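Local coordinates for sugar ABC transporter, sugar-binding protein (Streptococcus pneumoniae, PDB 2HEU) that probably captures raffinose-type sugars outside the cell and hands them to an ABC transporter for import, as a bacterial solute-binding protein caught here without its sugar, at residues V71-Q80 / A291-T302; T125-Y133 / M349-H358. All coordinates share one frame; numbering follows the deposited sequence. Where two conformers were deposited one is given.

Contact 1 (V71-Q80 / A291-T302)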
loop_
_atom_site.group_PDB
_atom_site.type_symbol
_atom_site.label_atom_id
_atom_site.label_comp_id
_atom_site.label_asym_id
_atom_site.label_seq_id
_atom_site.Cartn_x
_atom_site.Cartn_y
_atom_site.Cartn_z
ATOM N N VAL A 71 4.449 -17.255 -19.385
ATOM C CA VAL A 71 4.816 -16.175 -18.460
ATOM C C VAL A 71 5.292 -14.957 -19.234
ATOM O O VAL A 71 6.194 -15.055 -20.072
ATOM C CB VAL A 71 5.904 -16.637 -17.438
ATOM C CG1 VAL A 71 6.218 -15.533 -16.407
ATOM C CG2 VAL A 71 5.541 -17.917 -16.750
ATOM N N PRO A 72 4.663 -13.750 -19.019
ATOM C CA PRO A 72 5.179 -12.587 -19.703
ATOM C C PRO A 72 6.645 -12.347 -19.379
ATOM O O PRO A 72 7.139 -12.668 -18.296
ATOM C CB PRO A 72 4.325 -11.477 -19.163
ATOM C CG PRO A 72 3.092 -12.137 -18.686
ATOM C CD PRO A 72 3.504 -13.446 -18.161
ATOM N N ASP A 73 7.418 -11.710 -20.304
ATOM C CA ASP A 73 8.860 -11.493 -20.068
ATOM C C ASP A 73 9.070 -10.636 -18.836
ATOM O O ASP A 73 9.966 -10.955 -18.060
ATOM C CB ASP A 73 9.488 -10.849 -21.279
ATOM C CG ASP A 73 9.232 -11.690 -22.534
ATOM O OD1 ASP A 73 9.897 -12.658 -22.761
ATOM O OD2 ASP A 73 8.266 -11.360 -23.261
ATOM N N VAL A 74 8.341 -9.550 -18.714
ATOM C CA VAL A 74 8.427 -8.663 -17.564
ATOM C C VAL A 74 7.028 -8.546 -17.024
ATOM O O VAL A 74 6.096 -8.277 -17.763
ATOM C CB VAL A 74 8.988 -7.289 -17.937
ATOM C CG1 VAL A 74 9.115 -6.414 -16.668
ATOM C CG2 VAL A 74 10.405 -7.415 -18.582
ATOM N N VAL A 75 6.879 -8.779 -15.705
ATOM C CA VAL A 75 5.570 -8.825 -15.068
ATOM C C VAL A 75 5.476 -7.824 -13.961
ATOM O O VAL A 75 6.284 -7.822 -13.042
ATOM C CB VAL A 75 5.341 -10.252 -14.465
ATOM C CG1 VAL A 75 3.967 -10.351 -13.824
ATOM C CG2 VAL A 75 5.475 -11.317 -15.575
ATOM N N ASN A 76 4.431 -6.999 -14.021
ATOM C CA ASN A 76 4.054 -6.174 -12.832
ATOM C C ASN A 76 3.287 -7.156 -11.911
ATOM O O ASN A 76 2.181 -7.566 -12.253
ATOM C CB ASN A 76 3.219 -5.007 -13.284
ATOM C CG ASN A 76 2.709 -4.096 -12.196
ATOM O OD1 ASN A 76 3.237 -4.111 -11.004
ATOM N ND2 ASN A 76 1.785 -3.337 -12.518
ATOM N N ILE A 77 3.873 -7.483 -10.778
ATOM C CA ILE A 77 3.278 -8.385 -9.785
ATOM C C ILE A 77 3.522 -7.749 -8.446
ATOM O O ILE A 77 4.622 -7.239 -8.179
ATOM C CB ILE A 77 3.872 -9.814 -9.928
ATOM C CG1 ILE A 77 3.187 -10.731 -8.910
ATOM C CG2 ILE A 77 5.371 -9.847 -9.810
ATOM C CD1 ILE A 77 3.612 -12.239 -9.097
ATOM N N TYR A 78 2.520 -7.766 -7.584
ATOM C CA TYR A 78 2.637 -7.093 -6.306
ATOM C C TYR A 78 3.427 -8.005 -5.381
ATOM O O TYR A 78 3.099 -9.178 -5.167
ATOM C CB TYR A 78 1.231 -6.777 -5.775
ATOM C CG TYR A 78 0.447 -5.935 -6.691
ATOM C CD1 TYR A 78 0.896 -4.652 -7.042
ATOM C CD2 TYR A 78 -0.712 -6.350 -7.288
ATOM C CE1 TYR A 78 0.243 -3.866 -7.932
ATOM C CE2 TYR A 78 -1.457 -5.544 -8.165
ATOM C CZ TYR A 78 -0.961 -4.317 -8.539
ATOM O OH TYR A 78 -1.634 -3.528 -9.384
ATOM N N PRO A 79 4.534 -7.491 -4.820
ATOM C CA PRO A 79 5.520 -8.387 -4.222
ATOM C C PRO A 79 5.107 -8.954 -2.890
ATOM O O PRO A 79 5.740 -9.951 -2.448
ATOM C CB PRO A 79 6.801 -7.562 -4.187
ATOM C CG PRO A 79 6.314 -6.152 -4.081
ATOM C CD PRO A 79 5.042 -6.093 -4.969
ATOM N N GLN A 80 4.106 -8.392 -2.229
ATOM C CA GLN A 80 3.541 -8.992 -1.006
ATOM C C GLN A 80 2.688 -10.163 -1.294
ATOM O O GLN A 80 2.279 -10.861 -0.343
ATOM C CB GLN A 80 2.766 -7.972 -0.195
ATOM C CG GLN A 80 1.412 -7.669 -0.720
ATOM C CD GLN A 80 1.440 -6.522 -1.695
ATOM O OE1 GLN A 80 2.459 -6.246 -2.460
ATOM N NE2 GLN A 80 0.468 -5.654 -1.615
ATOM N N ALA A 291 2.850 -1.442 0.369
ATOM C CA ALA A 291 3.718 -2.402 -0.330
ATOM C C ALA A 291 3.926 -1.936 -1.740
ATOM O O ALA A 291 3.283 -1.058 -2.246
ATOM C CB ALA A 291 3.135 -3.814 -0.298
ATOM N N GLY A 292 4.805 -2.632 -2.437
ATOM C CA GLY A 292 5.133 -2.326 -3.839
ATOM C C GLY A 292 3.897 -2.276 -4.707
ATOM O O GLY A 292 3.009 -3.127 -4.604
ATOM N N ASP A 293 3.923 -1.301 -5.619
ATOM C CA ASP A 293 2.830 -1.012 -6.490
ATOM C C ASP A 293 3.332 -1.184 -7.965
ATOM O O ASP A 293 3.045 -2.218 -8.584
ATOM C CB ASP A 293 2.295 0.417 -6.195
ATOM C CG ASP A 293 1.134 0.819 -7.070
ATOM O OD1 ASP A 293 0.390 -0.114 -7.463
ATOM O OD2 ASP A 293 0.899 2.011 -7.401
ATOM N N LEU A 294 4.056 -0.199 -8.475
ATOM C CA LEU A 294 4.854 -0.474 -9.698
ATOM C C LEU A 294 6.024 -1.301 -9.293
ATOM O O LEU A 294 6.932 -0.813 -8.586
ATOM C CB LEU A 294 5.261 0.842 -10.359
ATOM C CG LEU A 294 5.841 0.600 -11.805
ATOM C CD1 LEU A 294 4.714 0.313 -12.815
ATOM C CD2 LEU A 294 6.704 1.766 -12.245
ATOM N N ALA A 295 5.983 -2.584 -9.623
ATOM C CA ALA A 295 6.875 -3.583 -9.013
ATOM C C ALA A 295 6.972 -4.686 -10.041
ATOM O O ALA A 295 5.979 -5.261 -10.426
ATOM C CB ALA A 295 6.341 -4.077 -7.691
ATOM N N TRP A 296 8.213 -4.942 -10.510
ATOM C CA TRP A 296 8.427 -5.831 -11.664
ATOM C C TRP A 296 9.314 -6.993 -11.345
ATOM O O TRP A 296 10.326 -6.896 -10.650
ATOM C CB TRP A 296 9.050 -5.084 -12.847
ATOM C CG TRP A 296 8.268 -3.968 -13.440
ATOM C CD1 TRP A 296 6.957 -3.611 -13.148
ATOM C CD2 TRP A 296 8.688 -2.995 -14.393
ATOM N NE1 TRP A 296 6.592 -2.530 -13.876
ATOM C CE2 TRP A 296 7.626 -2.141 -14.702
ATOM C CE3 TRP A 296 9.910 -2.844 -15.087
ATOM C CZ2 TRP A 296 7.720 -1.096 -15.636
ATOM C CZ3 TRP A 296 9.985 -1.828 -16.014
ATOM C CH2 TRP A 296 8.914 -0.974 -16.273
ATOM N N SER A 297 8.939 -8.120 -11.961
ATOM C CA SER A 297 9.714 -9.371 -11.969
ATOM C C SER A 297 9.971 -9.810 -13.432
ATOM O O SER A 297 9.249 -9.343 -14.335
ATOM C CB SER A 297 8.965 -10.453 -11.212
ATOM O OG SER A 297 8.801 -10.123 -9.838
ATOM N N ILE A 298 10.977 -10.626 -13.621
ATOM C CA ILE A 298 11.353 -11.092 -14.970
ATOM C C ILE A 298 11.135 -12.558 -15.030
ATOM O O ILE A 298 11.534 -13.307 -14.140
ATOM C CB ILE A 298 12.812 -10.748 -15.269
ATOM C CG1 ILE A 298 13.084 -9.241 -15.163
ATOM C CG2 ILE A 298 13.222 -11.297 -16.646
ATOM C CD1 ILE A 298 14.542 -8.892 -15.375
ATOM N N SER A 299 10.490 -13.054 -16.101
ATOM C CA SER A 299 10.384 -14.505 -16.261
ATOM C C SER A 299 11.759 -15.173 -16.300
ATOM O O SER A 299 12.651 -14.782 -17.051
ATOM C CB SER A 299 9.686 -14.801 -17.592
ATOM O OG SER A 299 9.673 -16.206 -17.807
ATOM N N ALA A 300 11.881 -16.278 -15.557
ATOM C CA ALA A 300 13.048 -17.128 -15.587
ATOM C C ALA A 300 13.239 -17.889 -16.886
ATOM O O ALA A 300 14.279 -18.450 -17.127
ATOM C CB ALA A 300 13.023 -18.132 -14.478
ATOM N N THR A 301 12.197 -17.886 -17.706
ATOM C CA THR A 301 12.197 -18.632 -18.957
ATOM C C THR A 301 12.018 -17.760 -20.162
ATOM O O THR A 301 11.787 -18.276 -21.255
ATOM C CB THR A 301 11.142 -19.736 -18.894
ATOM O OG1 THR A 301 9.861 -19.191 -18.677
ATOM C CG2 THR A 301 11.454 -20.828 -17.871
ATOM N N THR A 302 12.172 -16.463 -20.031
ATOM C CA THR A 302 12.142 -15.614 -21.193
ATOM C C THR A 302 13.192 -16.073 -22.190
ATOM O O THR A 302 14.354 -16.391 -21.839
ATOM C CB THR A 302 12.360 -14.080 -20.849
ATOM O OG1 THR A 302 12.344 -13.343 -22.046
ATOM C CG2 THR A 302 13.595 -13.767 -20.114
HETATM O O HOH W 1 8.627 -16.301 -20.292
HETATM O O HOH W 2 0.492 -3.362 -3.489
#

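Contact 2 (T125-Y133 / M349-H358)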
loop_
_atom_site.group_PDB
_atom_site.type_symbol
_atom_site.label_atom_id
_atom_site.label_comp_id
_atom_site.label_asym_id
_atom_site.label_seq_id
_atom_site.Cartn_x
_atom_site.Cartn_y
_atom_site.Cartn_z
ATOM N N THR A 125 7.736 1.694 -6.885
ATOM C CA THR A 125 6.923 2.532 -6.065
ATOM C C THR A 125 6.174 1.683 -5.077
ATOM O O THR A 125 6.088 0.448 -5.199
ATOM C CB THR A 125 5.911 3.322 -6.849
ATOM O OG1 THR A 125 4.944 2.436 -7.419
ATOM C CG2 THR A 125 6.565 4.221 -7.943
ATOM N N ALA A 126 5.633 2.328 -4.034
ATOM C CA ALA A 126 4.806 1.641 -3.053
ATOM C C ALA A 126 3.689 2.519 -2.646
ATOM O O ALA A 126 3.759 3.733 -2.780
ATOM C CB ALA A 126 5.628 1.286 -1.799
ATOM N N ASN A 127 2.623 1.920 -2.120
ATOM C CA ASN A 127 1.625 2.656 -1.431
ATOM C C ASN A 127 1.957 2.843 0.060
ATOM O O ASN A 127 2.904 2.281 0.559
ATOM C CB ASN A 127 0.216 2.085 -1.707
ATOM C CG ASN A 127 0.099 0.637 -1.412
ATOM O OD1 ASN A 127 0.588 0.119 -0.411
ATOM N ND2 ASN A 127 -0.524 -0.066 -2.292
ATOM N N ALA A 128 1.146 3.677 0.703
ATOM C CA ALA A 128 1.246 3.987 2.118
ATOM C C ALA A 128 -0.157 4.210 2.640
ATOM O O ALA A 128 -1.128 4.248 1.855
ATOM C CB ALA A 128 2.167 5.146 2.364
ATOM N N TYR A 129 -0.279 4.405 3.938
ATOM C CA TYR A 129 -1.582 4.598 4.570
ATOM C C TYR A 129 -1.484 5.552 5.706
ATOM O O TYR A 129 -0.504 5.575 6.470
ATOM C CB TYR A 129 -2.085 3.228 5.078
ATOM C CG TYR A 129 -3.515 3.245 5.580
ATOM C CD1 TYR A 129 -4.549 2.811 4.767
ATOM C CD2 TYR A 129 -3.833 3.699 6.839
ATOM C CE1 TYR A 129 -5.911 2.838 5.209
ATOM C CE2 TYR A 129 -5.116 3.726 7.318
ATOM C CZ TYR A 129 -6.178 3.281 6.507
ATOM O OH TYR A 129 -7.428 3.270 7.020
ATOM N N GLY A 130 -2.490 6.365 5.892
ATOM C CA GLY A 130 -2.523 7.267 7.045
ATOM C C GLY A 130 -3.832 8.049 7.077
ATOM O O GLY A 130 -4.859 7.579 6.602
ATOM N N ILE A 131 -3.742 9.261 7.661
ATOM C CA ILE A 131 -4.924 10.055 7.865
ATOM C C ILE A 131 -4.818 11.307 6.984
ATOM O O ILE A 131 -3.892 12.104 7.124
ATOM C CB ILE A 131 -5.143 10.519 9.326
ATOM C CG1 ILE A 131 -4.991 9.317 10.297
ATOM C CG2 ILE A 131 -6.443 11.187 9.481
ATOM C CD1 ILE A 131 -6.001 8.211 10.113
ATOM N N TYR A 132 -5.771 11.451 6.041
ATOM C CA TYR A 132 -5.921 12.761 5.311
ATOM C C TYR A 132 -6.562 13.732 6.212
ATOM O O TYR A 132 -7.487 13.405 6.977
ATOM C CB TYR A 132 -6.827 12.537 4.070
ATOM C CG TYR A 132 -6.161 11.707 3.006
ATOM C CD1 TYR A 132 -5.429 12.343 2.000
ATOM C CD2 TYR A 132 -6.202 10.346 2.999
ATOM C CE1 TYR A 132 -4.807 11.613 0.998
ATOM C CE2 TYR A 132 -5.573 9.619 2.021
ATOM C CZ TYR A 132 -4.868 10.274 1.008
ATOM O OH TYR A 132 -4.238 9.576 -0.003
ATOM N N TYR A 133 -6.088 15.003 6.143
ATOM C CA TYR A 133 -6.720 16.037 6.955
ATOM C C TYR A 133 -6.735 17.330 6.199
ATOM O O TYR A 133 -5.985 17.593 5.223
ATOM C CB TYR A 133 -5.994 16.215 8.316
ATOM C CG TYR A 133 -4.627 16.893 8.291
ATOM C CD1 TYR A 133 -3.483 16.232 7.880
ATOM C CD2 TYR A 133 -4.522 18.209 8.704
ATOM C CE1 TYR A 133 -2.271 16.857 7.882
ATOM C CE2 TYR A 133 -3.282 18.853 8.673
ATOM C CZ TYR A 133 -2.159 18.164 8.278
ATOM O OH TYR A 133 -0.953 18.803 8.267
ATOM N N MET A 349 2.204 11.361 5.198
ATOM C CA MET A 349 2.050 9.923 5.139
ATOM C C MET A 349 3.322 9.223 4.692
ATOM O O MET A 349 3.534 8.092 5.036
ATOM C CB MET A 349 0.937 9.616 4.099
ATOM C CG MET A 349 0.466 8.167 4.145
ATOM S SD MET A 349 -0.701 7.737 2.886
ATOM C CE MET A 349 -2.101 8.669 3.284
ATOM N N THR A 350 4.093 9.895 3.836
ATOM C CA THR A 350 5.247 9.262 3.178
ATOM C C THR A 350 6.574 9.770 3.691
ATOM O O THR A 350 7.599 9.395 3.137
ATOM C CB THR A 350 5.172 9.438 1.629
ATOM O OG1 THR A 350 5.312 10.881 1.353
ATOM C CG2 THR A 350 3.908 8.873 1.066
ATOM N N GLU A 351 6.612 10.545 4.783
ATOM C CA GLU A 351 7.846 11.125 5.297
ATOM C C GLU A 351 8.895 10.079 5.588
ATOM O O GLU A 351 10.095 10.364 5.430
ATOM C CB GLU A 351 7.470 11.945 6.550
ATOM C CG GLU A 351 8.693 12.603 7.133
ATOM C CD GLU A 351 8.444 13.444 8.306
ATOM O OE1 GLU A 351 7.326 13.584 8.807
ATOM O OE2 GLU A 351 9.425 14.094 8.814
ATOM N N TYR A 352 8.450 8.932 6.152
ATOM C CA TYR A 352 9.329 7.782 6.552
ATOM C C TYR A 352 9.128 6.616 5.529
ATOM O O TYR A 352 9.401 5.462 5.865
ATOM C CB TYR A 352 9.096 7.371 8.068
ATOM C CG TYR A 352 9.718 8.387 9.063
ATOM C CD1 TYR A 352 11.060 8.367 9.444
ATOM C CD2 TYR A 352 8.936 9.382 9.671
ATOM C CE1 TYR A 352 11.602 9.265 10.330
ATOM C CE2 TYR A 352 9.520 10.409 10.530
ATOM C CZ TYR A 352 10.877 10.293 10.880
ATOM O OH TYR A 352 11.473 11.114 11.721
ATOM N N ALA A 353 8.755 6.883 4.264
ATOM C CA ALA A 353 8.619 5.816 3.271
ATOM C C ALA A 353 9.948 5.085 3.089
ATOM O O ALA A 353 11.014 5.689 3.132
ATOM C CB ALA A 353 8.120 6.327 1.926
ATOM N N PHE A 354 9.873 3.748 2.983
ATOM C CA PHE A 354 10.984 2.860 2.672
ATOM C C PHE A 354 11.943 2.717 3.822
ATOM O O PHE A 354 13.062 2.185 3.615
ATOM C CB PHE A 354 11.692 3.228 1.333
ATOM C CG PHE A 354 10.687 3.382 0.228
ATOM C CD1 PHE A 354 9.952 2.327 -0.276
ATOM C CD2 PHE A 354 10.446 4.617 -0.284
ATOM C CE1 PHE A 354 8.980 2.526 -1.239
ATOM C CE2 PHE A 354 9.500 4.844 -1.204
ATOM C CZ PHE A 354 8.759 3.775 -1.721
ATOM N N THR A 355 11.559 3.136 5.015
ATOM C CA THR A 355 12.365 2.978 6.216
ATOM C C THR A 355 11.731 1.932 7.121
ATOM O O THR A 355 10.687 1.362 6.759
ATOM C CB THR A 355 12.477 4.299 6.952
ATOM O OG1 THR A 355 11.220 4.545 7.689
ATOM C CG2 THR A 355 12.864 5.487 6.132
ATOM N N ASP A 356 12.205 1.826 8.390
ATOM C CA ASP A 356 11.686 0.858 9.368
ATOM C C ASP A 356 10.273 1.221 9.716
ATOM O O ASP A 356 9.484 0.376 10.147
ATOM C CB ASP A 356 12.626 0.531 10.553
ATOM C CG ASP A 356 13.123 1.690 11.283
ATOM O OD1 ASP A 356 12.619 2.796 11.080
ATOM O OD2 ASP A 356 14.063 1.450 12.121
ATOM N N ARG A 357 9.897 2.446 9.454
ATOM C CA ARG A 357 8.592 2.906 9.851
ATOM C C ARG A 357 7.534 2.764 8.787
ATOM O O ARG A 357 6.404 3.140 9.009
ATOM C CB ARG A 357 8.658 4.344 10.352
ATOM C CG ARG A 357 9.501 4.428 11.643
ATOM C CD ARG A 357 9.848 5.846 12.054
ATOM N NE ARG A 357 8.691 6.623 12.496
ATOM C CZ ARG A 357 8.798 7.822 12.991
ATOM N NH1 ARG A 357 9.958 8.474 13.033
ATOM N NH2 ARG A 357 7.768 8.485 13.397
ATOM N N HIS A 358 7.866 2.126 7.657
ATOM C CA HIS A 358 6.964 1.867 6.537
ATOM C C HIS A 358 6.822 0.366 6.375
ATOM O O HIS A 358 7.502 -0.264 5.567
ATOM C CB HIS A 358 7.479 2.515 5.280
ATOM C CG HIS A 358 6.603 2.396 4.047
ATOM N ND1 HIS A 358 7.168 2.709 2.840
ATOM C CD2 HIS A 358 5.314 2.049 3.842
ATOM C CE1 HIS A 358 6.170 2.577 1.962
ATOM N NE2 HIS A 358 5.071 2.144 2.516
#

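Contact 1 (V71-Q80 / A291-T302)
Val74, Val75 and Asn76 pair with Ile298, Ser297 and Trp296 as neighbouring antiparallel strands in the five-stranded mixed sheet of one lobe of this periplasmic-binding-protein fold. The axes of strands 74-76 and 295-298 run at 149° to each other. Val75 and Ser297 form the hydrogen-bonded pair, with Val75 N 2.8 Å from Ser297 O and Ser297 N returning the bond to Val75 O; Ile77 N to Ala295 O, at 3.1 Å, extends the pairing.

On the face carrying Val74 and Trp296, CG1 of Val74 lies anti to its own backbone N and approaches the indole obliquely, 4.0 Å from Trp296 CE3. The other end of the indole, CD1, lies against CA and CB of Asn76. On the other face, the CG2 branch of Ile77 comes to 3.4 Å from Ser297 OG, a hydroxyl whose hydrogen-bonding partners include Tyr120 O. Further along, Pro79 CD packs 3.6 Å from Ala295 CB, while the Tyr78 ring presents its edge to the carbonyl oxygens of Gly292 and Asp293. The ring and the Asp293 carboxylate run side by side, their planes 17° apart; Asp293 OD2 itself is salt-bridged to Lys27.

At the opposite end, Ser299 OG accepts from Thr301 N in an ST turn, and a water joins this hydroxyl to Val71 O. The turn brings Thr302 beside Asp73, where the two side chains cross nearly at right angles: Thr302 OG1 donates to the anti side of Asp73 OD1 over 2.6 Å, 16° out of the carboxylate plane.

Contact 2 (T125-Y133 / M349-H358)
Met349 and His358 reach the 125-133 segment in different ways, the thioether over the backbone and the imidazole by its edge. The straight run of the methionine chain through chi1 and chi2 brings Met349 SD to 3.5 Å from Tyr129 N. The bend at chi3 (-66°) then turns Met349 CE along the strand, where it lies 3.5 Å from Gly130 N, directly against the glycine backbone. Met349 CE also meets the Tyr132 ring obliquely, 3.8 Å from Tyr132 CE2, while CG of the methionine packs against Ala128 CB.

The imidazole of His358 is held flat by bonds at both nitrogens. NE2 donates over 2.9 Å to Asn127 O, within the carbonyl plane and only 9° out of the ring plane; ND1 accepts from Phe354 N, also in the ring plane. This pattern implies a proton on NE2 and a lone pair on ND1, consistent with a neutral ring. With CG anti to the backbone N of His358 (chi1 -177°), the ring extends back across its own turn and links the two segments. ND1 also lies over one face of the Phe354 ring, offset toward the rim, and Phe354 CE1 in turn packs 3.6 Å from Ala126 CB.

Met349 lies in the short, weakly bonded helix 347-350, and its side chain sets that helix against strand 129-134, the central strand of an antiparallel sheet between strands 253-257 and 273-276. Beside it, Ala128 and His358 both touch Thr288 of strand 288-290.

Overall arrangement
The two contacts lie about 22 Å apart, centre to centre, and their segments alternate along the chain: 71-80, 125-133, 291-302, then 349-358. Contact 1 belongs to the five-stranded mixed sheet, contact 2 to the three-stranded antiparallel sheet around strand 129-134, consistent with their lying in the two lobes. They nevertheless touch where 125-127 runs beside 291-293: Asp293 N lies 2.8 Å from Thr125 O, and Ala291 N 2.9 Å from Asn127 OD1, both probable hydrogen bonds. The chain thus appears to pass between the lobes more than once, with these crossings side by side, an arrangement consistent with the hinge region of periplasmic binding proteins, whose lobes typically close around their ligand.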